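PDB 3QY3: thioesterase from Pseudomonas aeruginosa, which adopts the hotdog fold and probably hydrolyses the thioester bond of fatty acyl-CoA substrates. Local coordinates for residues Gly45-Ala59 with His85-Val99. Sequence-based numbering, arbitrary orientation. Where two conformers were deposited one is given.
Sequences GHVNNTLYFQYLEEA and HTYLKPVVHPATVVV
Y52 and Y87 meet within an aromatic cluster, completed by F53 and H85, that illustrates how a hotdog fold seats its central helix, here residues 51-66, against the curved sheet. CD2 of Y52 lies in the plane of the Y87 ring, at its edge, 3.7 Å from Y87 CE1, with the two planes 75° apart. N49 comes over one face of Y87 with its amide, N49 OD1 being 3.5 Å from Y87 CE1. The phenol oxygen of Y87 sits 3.1 Å from N49 O, close enough for a hydrogen bond, although its proton has another acceptor within reach. With CG anti to the backbone N (chi1 -174°), the H85 imidazole lies alongside Y52 and L56, and Y52 CB rests over one of its faces. H85 CB touches F53 CZ at 3.6 Å, the imidazole edge being turned toward the F53 face (planes at 70°). ND1 of H85 is hydrogen-bonded to NE2 of H115 on strand 110-119, and F53 stacks on F53 of the second subunit.

Farther along the helix the contact turns apolar: V97 CG2 touches the Y55 ring, and V99 CG1 fits tightly against A59 CB (3.4 Å) and also meets L56 CD2. The loop before the helix is tied by backbone, V47 N donating to V91 O at 2.9 Å in a nearly straight bond. Beside it, P90 CB makes a CH-pi contact over one H46 face, and Y52 OH accepts a weak bond from V91 N.

Apolar packing thus joins the later turns to strand 96-106, while the one firm cross-contact hydrogen bond lies in the loop, consistent with ring orientation doing much of the fitting.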
ATOM      1  N   GLY A  45     -12.490  -8.791   2.956  1.00 21.85           N
ATOM      2  CA  GLY A  45     -12.220  -9.915   2.127  1.00 22.49           C
ATOM      3  C   GLY A  45     -12.519  -9.707   0.658  1.00 21.28           C
ATOM      4  O   GLY A  45     -12.771 -10.681  -0.096  1.00 19.54           O
ATOM      5  N   HIS A  46     -12.464  -8.459   0.216  1.00 20.33           N
ATOM      6  CA  HIS A  46     -12.466  -8.166  -1.205  1.00 20.35           C
ATOM      7  C   HIS A  46     -11.365  -7.125  -1.411  1.00 19.41           C
ATOM      8  O   HIS A  46     -10.842  -6.559  -0.432  1.00 19.45           O
ATOM      9  CB  HIS A  46     -13.781  -7.495  -1.701  1.00 21.83           C
ATOM     10  CG  HIS A  46     -15.038  -8.000  -1.086  1.00 29.23           C
ATOM     11  ND1 HIS A  46     -15.756  -7.253  -0.177  1.00 30.56           N
ATOM     12  CD2 HIS A  46     -15.776  -9.115  -1.334  1.00 38.45           C
ATOM     13  CE1 HIS A  46     -16.841  -7.939   0.181  1.00 39.02           C
ATOM     14  NE2 HIS A  46     -16.890  -9.060  -0.531  1.00 34.09           N
ATOM     15  N   VAL A  47     -11.049  -6.814  -2.653  1.00 18.35           N
ATOM     16  CA  VAL A  47     -10.016  -5.818  -2.913  1.00 17.35           C
ATOM     17  C   VAL A  47     -10.422  -4.484  -2.254  1.00 16.26           C
ATOM     18  O   VAL A  47     -11.589  -4.044  -2.366  1.00 16.91           O
ATOM     19  CB  VAL A  47      -9.862  -5.601  -4.447  1.00 19.45           C
ATOM     20  CG1 VAL A  47      -9.033  -4.270  -4.797  1.00 17.62           C
ATOM     21  CG2 VAL A  47      -9.185  -6.856  -5.128  1.00 16.14           C
ATOM     22  N   ASN A  48      -9.507  -3.858  -1.542  1.00 16.83           N
ATOM     23  CA  ASN A  48      -9.799  -2.581  -0.867  1.00 17.64           C
ATOM     24  C   ASN A  48     -10.136  -1.492  -1.903  1.00 17.51           C
ATOM     25  O   ASN A  48      -9.433  -1.384  -2.942  1.00 17.73           O
ATOM     26  CB  ASN A  48      -8.550  -2.172  -0.052  1.00 17.73           C
ATOM     27  CG  ASN A  48      -8.757  -0.863   0.676  1.00 21.00           C
ATOM     28  OD1 ASN A  48      -9.498  -0.783   1.662  1.00 22.20           O
ATOM     29  ND2 ASN A  48      -8.079   0.176   0.198  1.00 19.75           N
ATOM     30  N   ASN A  49     -11.118  -0.624  -1.600  1.00 17.43           N
ATOM     31  CA  ASN A  49     -11.579   0.347  -2.595  1.00 19.02           C
ATOM     32  C   ASN A  49     -10.514   1.256  -3.093  1.00 19.36           C
ATOM     33  O   ASN A  49     -10.534   1.644  -4.278  1.00 20.97           O
ATOM     34  CB  ASN A  49     -12.672   1.166  -2.015  1.00 20.00           C
ATOM     35  CG  ASN A  49     -13.921   0.435  -2.002  1.00 27.21           C
ATOM     36  OD1 ASN A  49     -14.038  -0.637  -2.634  1.00 33.00           O
ATOM     37  ND2 ASN A  49     -14.841   0.908  -1.194  1.00 37.35           N
ATOM     38  N   THR A  50      -9.544   1.604  -2.260  1.00 17.82           N
ATOM     39  CA  THR A  50      -8.372   2.426  -2.668  0.60 18.57           C
ATOM     40  C   THR A  50      -7.565   1.818  -3.821  1.00 19.19           C
ATOM     41  O   THR A  50      -7.036   2.524  -4.692  1.00 18.98           O
ATOM     42  CB  THR A  50      -7.397   2.660  -1.433  0.60 19.05           C
ATOM     43  OG1 THR A  50      -8.119   3.326  -0.395  0.60 20.47           O
ATOM     44  CG2 THR A  50      -6.149   3.510  -1.820  0.60 20.26           C
ATOM     45  N   LEU A  51      -7.402   0.485  -3.777  1.00 18.64           N
ATOM     46  CA  LEU A  51      -6.551  -0.227  -4.719  1.00 18.21           C
ATOM     47  C   LEU A  51      -7.034  -0.095  -6.193  1.00 17.86           C
ATOM     48  O   LEU A  51      -6.227  -0.176  -7.097  1.00 16.23           O
ATOM     49  CB  LEU A  51      -6.346  -1.690  -4.318  1.00 18.44           C
ATOM     50  CG  LEU A  51      -5.098  -1.993  -3.479  1.00 21.87           C
ATOM     51  CD1 LEU A  51      -3.803  -1.856  -4.394  1.00 22.42           C
ATOM     52  CD2 LEU A  51      -5.039  -1.079  -2.284  1.00 19.45           C
ATOM     53  N   TYR A  52      -8.322   0.141  -6.422  1.00 16.56           N
ATOM     54  CA  TYR A  52      -8.805   0.310  -7.791  1.00 17.52           C
ATOM     55  C   TYR A  52      -8.144   1.483  -8.463  1.00 17.35           C
ATOM     56  O   TYR A  52      -7.826   1.446  -9.652  1.00 18.99           O
ATOM     57  CB  TYR A  52     -10.308   0.478  -7.837  1.00 16.09           C
ATOM     58  CG  TYR A  52     -11.024  -0.824  -7.490  1.00 18.02           C
ATOM     59  CD1 TYR A  52     -11.083  -1.879  -8.380  1.00 20.50           C
ATOM     60  CD2 TYR A  52     -11.473  -1.049  -6.242  1.00 19.95           C
ATOM     61  CE1 TYR A  52     -11.685  -3.076  -8.040  1.00 23.36           C
ATOM     62  CE2 TYR A  52     -12.104  -2.223  -5.874  1.00 23.02           C
ATOM     63  CZ  TYR A  52     -12.181  -3.263  -6.808  1.00 24.21           C
ATOM     64  OH  TYR A  52     -12.805  -4.437  -6.422  1.00 24.48           O
ATOM     65  N   PHE A  53      -7.809   2.490  -7.662  1.00 16.40           N
ATOM     66  CA  PHE A  53      -7.075   3.642  -8.207  1.00 16.63           C
ATOM     67  C   PHE A  53      -5.640   3.365  -8.583  1.00 17.86           C
ATOM     68  O   PHE A  53      -5.129   3.975  -9.535  1.00 16.23           O
ATOM     69  CB  PHE A  53      -7.216   4.823  -7.259  1.00 16.81           C
ATOM     70  CG  PHE A  53      -8.633   5.345  -7.149  1.00 18.97           C
ATOM     71  CD1 PHE A  53      -9.222   6.047  -8.169  1.00 17.59           C
ATOM     72  CD2 PHE A  53      -9.374   5.075  -6.024  1.00 19.62           C
ATOM     73  CE1 PHE A  53     -10.551   6.543  -8.059  1.00 20.67           C
ATOM     74  CE2 PHE A  53     -10.668   5.500  -5.939  1.00 20.37           C
ATOM     75  CZ  PHE A  53     -11.256   6.272  -6.941  1.00 20.97           C
ATOM     76  N   GLN A  54      -5.049   2.379  -7.895  1.00 17.38           N
ATOM     77  CA  GLN A  54      -3.723   1.908  -8.277  1.00 17.21           C
ATOM     78  C   GLN A  54      -3.808   1.135  -9.574  1.00 15.84           C
ATOM     79  O   GLN A  54      -2.885   1.224 -10.413  1.00 16.27           O
ATOM     80  CB  GLN A  54      -3.082   1.072  -7.184  1.00 16.16           C
ATOM     81  CG  GLN A  54      -1.705   0.660  -7.519  1.00 18.38           C
ATOM     82  CD  GLN A  54      -0.884   0.136  -6.318  1.00 21.99           C
ATOM     83  OE1 GLN A  54      -0.869  -1.070  -6.001  1.00 19.61           O
ATOM     84  NE2 GLN A  54      -0.159   1.060  -5.655  1.00 21.56           N
ATOM     85  N   TYR A  55      -4.843   0.303  -9.703  1.00 16.04           N
ATOM     86  CA  TYR A  55      -5.060  -0.404 -10.965  1.00 16.13           C
ATOM     87  C   TYR A  55      -5.215   0.539 -12.143  1.00 16.71           C
ATOM     88  O   TYR A  55      -4.550   0.358 -13.205  1.00 16.77           O
ATOM     89  CB  TYR A  55      -6.255  -1.362 -10.876  1.00 17.20           C
ATOM     90  CG  TYR A  55      -6.253  -2.396  -9.768  1.00 16.60           C
ATOM     91  CD1 TYR A  55      -5.104  -2.785  -9.146  1.00 17.19           C
ATOM     92  CD2 TYR A  55      -7.433  -3.027  -9.396  1.00 18.34           C
ATOM     93  CE1 TYR A  55      -5.099  -3.728  -8.064  1.00 17.17           C
ATOM     94  CE2 TYR A  55      -7.432  -4.017  -8.405  1.00 17.79           C
ATOM     95  CZ  TYR A  55      -6.263  -4.367  -7.767  1.00 17.42           C
ATOM     96  OH  TYR A  55      -6.376  -5.296  -6.768  1.00 17.17           O
ATOM     97  N   LEU A  56      -5.992   1.600 -11.929  1.00 16.79           N
ATOM     98  CA  LEU A  56      -6.215   2.635 -12.969  1.00 17.65           C
ATOM     99  C   LEU A  56      -4.914   3.377 -13.277  1.00 17.02           C
ATOM    100  O   LEU A  56      -4.551   3.583 -14.436  1.00 17.67           O
ATOM    101  CB  LEU A  56      -7.292   3.613 -12.535  1.00 17.32           C
ATOM    102  CG  LEU A  56      -8.688   3.010 -12.479  1.00 20.13           C
ATOM    103  CD1 LEU A  56      -9.598   4.010 -11.757  1.00 19.61           C
ATOM    104  CD2 LEU A  56      -9.257   2.635 -13.846  1.00 20.31           C
ATOM    105  N   GLU A  57      -4.145   3.709 -12.216  1.00 15.68           N
ATOM    106  CA  GLU A  57      -2.824   4.278 -12.413  1.00 16.55           C
ATOM    107  C   GLU A  57      -1.901   3.401 -13.220  1.00 17.06           C
ATOM    108  O   GLU A  57      -1.264   3.890 -14.161  1.00 17.55           O
ATOM    109  CB  GLU A  57      -2.160   4.518 -11.047  1.00 16.88           C
ATOM    110  CG  GLU A  57      -0.764   5.059 -11.083  1.00 17.60           C
ATOM    111  CD  GLU A  57      -0.226   5.124  -9.693  1.00 18.68           C
ATOM    112  OE1 GLU A  57       0.125   4.054  -9.153  1.00 17.36           O
ATOM    113  OE2 GLU A  57      -0.242   6.196  -9.095  1.00 19.12           O
ATOM    114  N   GLU A  58      -1.851   2.111 -12.892  1.00 17.83           N
ATOM    115  CA  GLU A  58      -1.016   1.168 -13.650  1.00 19.07           C
ATOM    116  C   GLU A  58      -1.403   1.124 -15.140  1.00 18.30           C
ATOM    117  O   GLU A  58      -0.528   1.123 -16.018  1.00 18.41           O
ATOM    118  CB  GLU A  58      -1.040  -0.201 -13.015  1.00 19.60           C
ATOM    119  CG  GLU A  58      -0.003  -1.104 -13.647  1.00 19.04           C
ATOM    120  CD  GLU A  58       1.455  -0.642 -13.384  1.00 20.92           C
ATOM    121  OE1 GLU A  58       1.664   0.205 -12.466  1.00 21.62           O
ATOM    122  OE2 GLU A  58       2.356  -1.154 -14.068  1.00 22.12           O
ATOM    123  N   ALA A  59      -2.694   1.140 -15.401  1.00 18.52           N
ATOM    124  CA  ALA A  59      -3.182   1.077 -16.783  1.00 19.58           C
ATOM    125  C   ALA A  59      -2.745   2.333 -17.520  1.00 19.85           C
ATOM    126  O   ALA A  59      -2.257   2.249 -18.680  1.00 20.01           O
ATOM    127  CB  ALA A  59      -4.675   0.909 -16.825  1.00 19.18           C
ATOM    128  N   HIS A  85     -14.720   7.362  -9.710  1.00 20.74           N
ATOM    129  CA  HIS A  85     -14.911   5.971  -9.874  1.00 19.43           C
ATOM    130  C   HIS A  85     -16.180   5.514  -9.197  1.00 19.42           C
ATOM    131  O   HIS A  85     -16.383   5.817  -8.017  1.00 19.66           O
ATOM    132  CB  HIS A  85     -13.723   5.157  -9.314  1.00 19.62           C
ATOM    133  CG  HIS A  85     -13.827   3.690  -9.590  1.00 17.13           C
ATOM    134  ND1 HIS A  85     -13.468   3.140 -10.784  1.00 17.85           N
ATOM    135  CD2 HIS A  85     -14.156   2.656  -8.791  1.00 17.44           C
ATOM    136  CE1 HIS A  85     -13.695   1.847 -10.753  1.00 21.38           C
ATOM    137  NE2 HIS A  85     -14.065   1.526  -9.533  1.00 17.97           N
ATOM    138  N   THR A  86     -16.978   4.758  -9.935  1.00 19.01           N
ATOM    139  CA  THR A  86     -18.163   4.112  -9.438  1.00 19.46           C
ATOM    140  C   THR A  86     -17.920   2.612  -9.266  1.00 19.46           C
ATOM    141  O   THR A  86     -17.489   1.948 -10.216  1.00 20.73           O
ATOM    142  CB  THR A  86     -19.346   4.320 -10.408  1.00 21.06           C
ATOM    143  OG1 THR A  86     -19.540   5.714 -10.537  1.00 22.50           O
ATOM    144  CG2 THR A  86     -20.611   3.701  -9.862  1.00 20.58           C
ATOM    145  N   TYR A  87     -18.169   2.120  -8.043  1.00 19.53           N
ATOM    146  CA  TYR A  87     -17.938   0.759  -7.607  1.00 19.85           C
ATOM    147  C   TYR A  87     -19.224  -0.039  -7.819  1.00 21.60           C
ATOM    148  O   TYR A  87     -20.268   0.199  -7.195  1.00 24.28           O
ATOM    149  CB  TYR A  87     -17.529   0.621  -6.119  1.00 20.29           C
ATOM    150  CG  TYR A  87     -16.293   1.412  -5.765  1.00 21.80           C
ATOM    151  CD1 TYR A  87     -15.051   0.801  -5.720  1.00 20.86           C
ATOM    152  CD2 TYR A  87     -16.386   2.743  -5.426  1.00 23.53           C
ATOM    153  CE1 TYR A  87     -13.926   1.538  -5.422  1.00 23.67           C
ATOM    154  CE2 TYR A  87     -15.241   3.492  -5.101  1.00 23.46           C
ATOM    155  CZ  TYR A  87     -14.029   2.851  -5.101  1.00 22.83           C
ATOM    156  OH  TYR A  87     -12.945   3.569  -4.766  1.00 26.27           O
ATOM    157  N   LEU A  88     -19.133  -1.050  -8.671  1.00 21.97           N
ATOM    158  CA  LEU A  88     -20.315  -1.810  -9.008  1.00 23.72           C
ATOM    159  C   LEU A  88     -20.304  -3.254  -8.538  1.00 24.63           C
ATOM    160  O   LEU A  88     -21.350  -3.795  -8.138  1.00 24.02           O
ATOM    161  CB  LEU A  88     -20.537  -1.733 -10.527  1.00 25.19           C
ATOM    162  CG  LEU A  88     -20.775  -0.317 -11.052  1.00 26.69           C
ATOM    163  CD1 LEU A  88     -20.733  -0.232 -12.586  1.00 32.16           C
ATOM    164  CD2 LEU A  88     -22.051   0.212 -10.458  1.00 33.19           C
ATOM    165  N   LYS A  89     -19.167  -3.889  -8.587  1.00 23.23           N
ATOM    166  CA  LYS A  89     -19.066  -5.296  -8.150  1.00 25.26           C
ATOM    167  C   LYS A  89     -17.674  -5.462  -7.523  1.00 23.29           C
ATOM    168  O   LYS A  89     -16.687  -4.914  -8.044  1.00 22.97           O
ATOM    169  CB  LYS A  89     -19.185  -6.269  -9.318  1.00 26.44           C
ATOM    170  CG  LYS A  89     -20.378  -6.040 -10.246  1.00 34.50           C
ATOM    171  CD  LYS A  89     -20.527  -7.105 -11.438  1.00 41.24           C
ATOM    172  CE  LYS A  89     -20.066  -8.519 -11.138  1.00 43.10           C
ATOM    173  NZ  LYS A  89     -20.957  -9.352 -10.241  1.00 48.03           N
ATOM    174  N   PRO A  90     -17.600  -6.210  -6.433  1.00 24.10           N
ATOM    175  CA  PRO A  90     -16.292  -6.429  -5.779  1.00 24.94           C
ATOM    176  C   PRO A  90     -15.463  -7.425  -6.515  1.00 24.22           C
ATOM    177  O   PRO A  90     -15.999  -8.304  -7.201  1.00 24.93           O
ATOM    178  CB  PRO A  90     -16.684  -6.960  -4.377  1.00 25.14           C
ATOM    179  CG  PRO A  90     -18.010  -7.587  -4.582  1.00 29.72           C
ATOM    180  CD  PRO A  90     -18.697  -6.866  -5.702  1.00 27.08           C
ATOM    181  N   VAL A  91     -14.149  -7.315  -6.338  1.00 22.52           N
ATOM    182  CA  VAL A  91     -13.202  -8.283  -6.878  1.00 20.57           C
ATOM    183  C   VAL A  91     -12.624  -9.027  -5.687  1.00 20.64           C
ATOM    184  O   VAL A  91     -12.308  -8.434  -4.654  1.00 20.38           O
ATOM    185  CB  VAL A  91     -12.107  -7.614  -7.680  1.00 19.74           C
ATOM    186  CG1 VAL A  91     -10.975  -8.611  -8.113  1.00 20.81           C
ATOM    187  CG2 VAL A  91     -12.639  -6.812  -8.918  1.00 21.42           C
ATOM    188  N   VAL A  92     -12.473 -10.334  -5.852  1.00 21.62           N
ATOM    189  CA  VAL A  92     -11.905 -11.185  -4.848  1.00 21.95           C
ATOM    190  C   VAL A  92     -10.700 -11.946  -5.405  1.00 23.19           C
ATOM    191  O   VAL A  92     -10.784 -12.572  -6.444  1.00 22.79           O
ATOM    192  CB  VAL A  92     -12.963 -12.114  -4.314  1.00 25.83           C
ATOM    193  CG1 VAL A  92     -12.405 -13.168  -3.314  1.00 26.87           C
ATOM    194  CG2 VAL A  92     -14.073 -11.309  -3.597  1.00 26.05           C
ATOM    195  N   HIS A  93      -9.598 -11.935  -4.659  1.00 22.37           N
ATOM    196  CA  HIS A  93      -8.407 -12.727  -5.030  1.00 22.49           C
ATOM    197  C   HIS A  93      -8.700 -14.232  -5.069  1.00 22.45           C
ATOM    198  O   HIS A  93      -9.432 -14.758  -4.218  1.00 23.39           O
ATOM    199  CB  HIS A  93      -7.306 -12.433  -4.003  1.00 23.03           C
ATOM    200  CG  HIS A  93      -5.968 -13.043  -4.317  1.00 22.34           C
ATOM    201  ND1 HIS A  93      -5.631 -14.322  -3.960  1.00 22.93           N
ATOM    202  CD2 HIS A  93      -4.886 -12.533  -4.963  1.00 18.82           C
ATOM    203  CE1 HIS A  93      -4.384 -14.574  -4.347  1.00 23.08           C
ATOM    204  NE2 HIS A  93      -3.897 -13.493  -4.929  1.00 20.55           N
ATOM    205  N   PRO A  94      -8.089 -14.965  -6.007  1.00 23.33           N
ATOM    206  CA  PRO A  94      -7.228 -14.519  -7.082  1.00 22.63           C
ATOM    207  C   PRO A  94      -8.107 -13.975  -8.239  1.00 22.26           C
ATOM    208  O   PRO A  94      -9.169 -14.527  -8.527  1.00 22.21           O
ATOM    209  CB  PRO A  94      -6.512 -15.781  -7.521  1.00 24.28           C
ATOM    210  CG  PRO A  94      -7.374 -16.890  -7.089  1.00 26.97           C
ATOM    211  CD  PRO A  94      -8.157 -16.447  -5.919  1.00 25.78           C
ATOM    212  N   ALA A  95      -7.597 -12.992  -8.956  1.00 20.99           N
ATOM    213  CA  ALA A  95      -8.301 -12.437 -10.081  1.00 20.96           C
ATOM    214  C   ALA A  95      -7.314 -11.562 -10.854  1.00 20.96           C
ATOM    215  O   ALA A  95      -6.294 -11.129 -10.316  1.00 20.68           O
ATOM    216  CB  ALA A  95      -9.508 -11.560  -9.600  1.00 21.08           C
ATOM    217  N   THR A  96      -7.630 -11.339 -12.120  1.00 20.77           N
ATOM    218  CA  THR A  96      -6.921 -10.365 -12.953  1.00 21.74           C
ATOM    219  C   THR A  96      -7.908  -9.293 -13.389  1.00 20.92           C
ATOM    220  O   THR A  96      -8.917  -9.574 -14.054  1.00 21.83           O
ATOM    221  CB  THR A  96      -6.262 -11.038 -14.167  1.00 22.78           C
ATOM    222  OG1 THR A  96      -5.333 -12.016 -13.670  1.00 26.52           O
ATOM    223  CG2 THR A  96      -5.571  -9.988 -15.062  1.00 23.15           C
ATOM    224  N   VAL A  97      -7.650  -8.058 -12.974  1.00 20.87           N
ATOM    225  CA  VAL A  97      -8.506  -6.953 -13.346  1.00 19.63           C
ATOM    226  C   VAL A  97      -8.124  -6.497 -14.748  1.00 20.19           C
ATOM    227  O   VAL A  97      -6.969  -6.384 -15.064  1.00 21.75           O
ATOM    228  CB  VAL A  97      -8.418  -5.780 -12.337  1.00 19.93           C
ATOM    229  CG1 VAL A  97      -9.053  -4.498 -12.911  1.00 19.36           C
ATOM    230  CG2 VAL A  97      -9.092  -6.205 -10.992  1.00 18.55           C
ATOM    231  N   VAL A  98      -9.122  -6.215 -15.573  1.00 21.01           N
ATOM    232  CA  VAL A  98      -8.926  -5.727 -16.912  1.00 21.98           C
ATOM    233  C   VAL A  98      -9.408  -4.315 -16.883  1.00 22.35           C
ATOM    234  O   VAL A  98     -10.564  -4.013 -16.531  1.00 22.56           O
ATOM    235  CB  VAL A  98      -9.702  -6.583 -18.005  1.00 24.27           C
ATOM    236  CG1 VAL A  98      -9.553  -5.978 -19.397  1.00 25.15           C
ATOM    237  CG2 VAL A  98      -9.152  -8.041 -18.022  1.00 24.89           C
ATOM    238  N   VAL A  99      -8.498  -3.422 -17.217  1.00 20.77           N
ATOM    239  CA  VAL A  99      -8.788  -2.009 -17.263  1.00 20.69           C
ATOM    240  C   VAL A  99      -8.820  -1.562 -18.732  1.00 19.84           C
ATOM    241  O   VAL A  99      -7.814  -1.651 -19.468  1.00 21.24           O
ATOM    242  CB  VAL A  99      -7.694  -1.156 -16.590  1.00 20.41           C
ATOM    243  CG1 VAL A  99      -8.076   0.350 -16.700  1.00 19.20           C
ATOM    244  CG2 VAL A  99      -7.561  -1.526 -15.063  1.00 21.34           C
TER